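Local coordinates for 336aa long hypothetical dTDP-glucose 4,6-dehydratase (Pyrococcus horikoshii, PDB 2HUN), which binds NAD(+) in a Rossmann fold and is probably a dTDP-glucose 4,6-dehydratase, a lyase acting on a nucleotide sugar, at residues H223-E228 against R295-F300. Residues are numbered along the deposited sequence; the frame is centred on the assembly and turned at random.
Sequences HVRAIE and RPKYTF
Over one face of the Arg225 guanidinium lies CD of Lys297, 3.2 Å above the plane and displaced toward the rim, while the hydroxyl of Tyr298 approaches the same group obliquely. The Tyr298 ring is in turn topped on one face by CG of its own neighbour, Lys297, centred over the ring. The pairing is a surface contact in a Rossmann-type NAD(+)-binding protein, joining helix 220-233, which follows sheet strand 215-219, to the loop between helices 286-292 and 300-313. It illustrates how two like-charged side chains can pack through unlike parts: lysine carbon lies against the flat arginine head, with CD 3.4 Å from Arg225 NE and CE 3.6 Å from Arg225 NH2. The Lys297 chain starts with CG anti to the backbone N (chi1 173°) and runs extended as far as CE; the bend at chi4 (61°) then sets its ammonium 4.6 Å from Arg225 NH2, measured at NZ. Any repulsion is probably eased by Glu221, one turn earlier on the helix, whose OE2 forms a salt bridge with Arg225 NH2 and a hydrogen bond with Tyr298 OH. A shared carboxylate thus ties helix and loop together where the two segments themselves meet by packing alone. Asp222 adds a second tie, its OD1 and OD2 receiving the backbone amides of Lys297 and Tyr298 respectively. Arg225 and Tyr298 share Glu221 OE2 as a partner, and Tyr298 OH lies 4.0 Å from Arg225 NH2.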
loop_
_atom_site.group_PDB
_atom_site.type_symbol
_atom_site.label_atom_id
_atom_site.label_comp_id
_atom_site.label_asym_id
_atom_site.label_seq_id
_atom_site.Cartn_x
_atom_site.Cartn_y
_atom_site.Cartn_z
ATOM N N HIS A 223 -14.013 -6.282 19.031
ATOM C CA HIS A 223 -13.231 -6.331 17.804
ATOM C C HIS A 223 -13.313 -7.786 17.335
ATOM O O HIS A 223 -13.585 -8.065 16.167
ATOM C CB HIS A 223 -11.770 -5.944 18.071
ATOM C CG HIS A 223 -10.883 -6.019 16.859
ATOM N ND1 HIS A 223 -9.516 -6.188 16.946
ATOM C CD2 HIS A 223 -11.167 -5.934 15.535
ATOM C CE1 HIS A 223 -8.998 -6.208 15.730
ATOM N NE2 HIS A 223 -9.979 -6.055 14.856
ATOM N N VAL A 224 -13.093 -8.705 18.269
ATOM C CA VAL A 224 -13.136 -10.140 17.994
ATOM C C VAL A 224 -14.466 -10.552 17.368
ATOM O O VAL A 224 -14.492 -11.306 16.396
ATOM C CB VAL A 224 -12.896 -10.954 19.295
ATOM C CG1 VAL A 224 -13.378 -12.380 19.121
ATOM C CG2 VAL A 224 -11.404 -10.962 19.631
ATOM N N ARG A 225 -15.566 -10.051 17.924
ATOM C CA ARG A 225 -16.891 -10.373 17.406
ATOM C C ARG A 225 -17.040 -9.866 15.978
ATOM O O ARG A 225 -17.644 -10.539 15.129
ATOM C CB ARG A 225 -17.975 -9.772 18.311
ATOM C CG ARG A 225 -18.140 -10.523 19.638
ATOM C CD ARG A 225 -19.015 -9.765 20.635
ATOM N NE ARG A 225 -19.122 -10.463 21.919
ATOM C CZ ARG A 225 -19.895 -11.525 22.143
ATOM N NH1 ARG A 225 -20.646 -12.025 21.169
ATOM N NH2 ARG A 225 -19.908 -12.102 23.340
ATOM N N ALA A 226 -16.483 -8.684 15.713
ATOM C CA ALA A 226 -16.529 -8.102 14.379
ATOM C C ALA A 226 -15.742 -8.977 13.400
ATOM O O ALA A 226 -16.218 -9.266 12.307
ATOM C CB ALA A 226 -15.949 -6.686 14.398
ATOM N N ILE A 227 -14.537 -9.392 13.785
ATOM C CA ILE A 227 -13.724 -10.240 12.918
ATOM C C ILE A 227 -14.485 -11.527 12.586
ATOM O O ILE A 227 -14.515 -11.965 11.432
ATOM C CB ILE A 227 -12.370 -10.601 13.586
ATOM C CG1 ILE A 227 -11.520 -9.336 13.756
ATOM C CG2 ILE A 227 -11.632 -11.649 12.745
ATOM C CD1 ILE A 227 -10.147 -9.557 14.393
ATOM N N GLU A 228 -15.100 -12.126 13.601
ATOM C CA GLU A 228 -15.869 -13.352 13.411
ATOM C C GLU A 228 -16.948 -13.119 12.363
ATOM O O GLU A 228 -17.117 -13.913 11.434
ATOM C CB GLU A 228 -16.529 -13.786 14.727
ATOM C CG GLU A 228 -17.549 -14.920 14.567
ATOM C CD GLU A 228 -18.196 -15.352 15.878
ATOM O OE1 GLU A 228 -18.606 -14.477 16.671
ATOM O OE2 GLU A 228 -18.310 -16.574 16.110
ATOM N N ARG A 295 -22.594 -4.383 15.862
ATOM C CA ARG A 295 -22.775 -3.314 16.844
ATOM C C ARG A 295 -21.915 -3.668 18.064
ATOM O O ARG A 295 -21.731 -4.846 18.380
ATOM C CB ARG A 295 -24.236 -3.229 17.311
ATOM C CG ARG A 295 -25.288 -2.984 16.230
ATOM C CD ARG A 295 -25.455 -1.505 15.918
ATOM N NE ARG A 295 -26.580 -1.278 15.007
ATOM C CZ ARG A 295 -26.948 -0.086 14.557
ATOM N NH1 ARG A 295 -26.279 0.995 14.935
ATOM N NH2 ARG A 295 -27.977 0.023 13.725
ATOM N N PRO A 296 -21.366 -2.659 18.760
ATOM C CA PRO A 296 -20.559 -3.017 19.933
ATOM C C PRO A 296 -21.493 -3.648 20.964
ATOM O O PRO A 296 -22.644 -3.214 21.117
ATOM C CB PRO A 296 -20.009 -1.672 20.399
ATOM C CG PRO A 296 -19.883 -0.909 19.112
ATOM C CD PRO A 296 -21.190 -1.237 18.418
ATOM N N LYS A 297 -21.009 -4.673 21.659
ATOM C CA LYS A 297 -21.818 -5.357 22.670
ATOM C C LYS A 297 -21.645 -4.714 24.047
ATOM O O LYS A 297 -22.518 -4.809 24.908
ATOM C CB LYS A 297 -21.420 -6.838 22.737
ATOM C CG LYS A 297 -22.075 -7.625 23.866
ATOM C CD LYS A 297 -21.549 -9.060 23.919
ATOM C CE LYS A 297 -22.160 -9.840 25.080
ATOM N NZ LYS A 297 -23.644 -9.948 24.951
ATOM N N TYR A 298 -20.516 -4.044 24.236
ATOM C CA TYR A 298 -20.201 -3.408 25.508
ATOM C C TYR A 298 -20.010 -1.904 25.354
ATOM O O TYR A 298 -19.503 -1.440 24.330
ATOM C CB TYR A 298 -18.902 -3.995 26.069
ATOM C CG TYR A 298 -18.861 -5.505 26.137
ATOM C CD1 TYR A 298 -19.586 -6.205 27.105
ATOM C CD2 TYR A 298 -18.105 -6.237 25.224
ATOM C CE1 TYR A 298 -19.556 -7.598 27.159
ATOM C CE2 TYR A 298 -18.069 -7.629 25.269
ATOM C CZ TYR A 298 -18.794 -8.301 26.235
ATOM O OH TYR A 298 -18.758 -9.675 26.269
ATOM N N THR A 299 -20.417 -1.146 26.368
ATOM C CA THR A 299 -20.220 0.299 26.347
ATOM C C THR A 299 -18.784 0.483 26.835
ATOM O O THR A 299 -18.159 -0.479 27.270
ATOM C CB THR A 299 -21.169 1.029 27.316
ATOM O OG1 THR A 299 -20.967 0.537 28.645
ATOM C CG2 THR A 299 -22.623 0.799 26.913
ATOM N N PHE A 300 -18.253 1.697 26.755
ATOM C CA PHE A 300 -16.892 1.930 27.211
ATOM C C PHE A 300 -16.786 1.585 28.699
ATOM O O PHE A 300 -15.813 0.962 29.135
ATOM C CB PHE A 300 -16.492 3.388 26.984
ATOM C CG PHE A 300 -15.058 3.680 27.328
ATOM C CD1 PHE A 300 -14.022 3.071 26.626
ATOM C CD2 PHE A 300 -14.742 4.553 28.362
ATOM C CE1 PHE A 300 -12.692 3.328 26.949
ATOM C CE2 PHE A 300 -13.414 4.815 28.691
ATOM C CZ PHE A 300 -12.388 4.201 27.981
#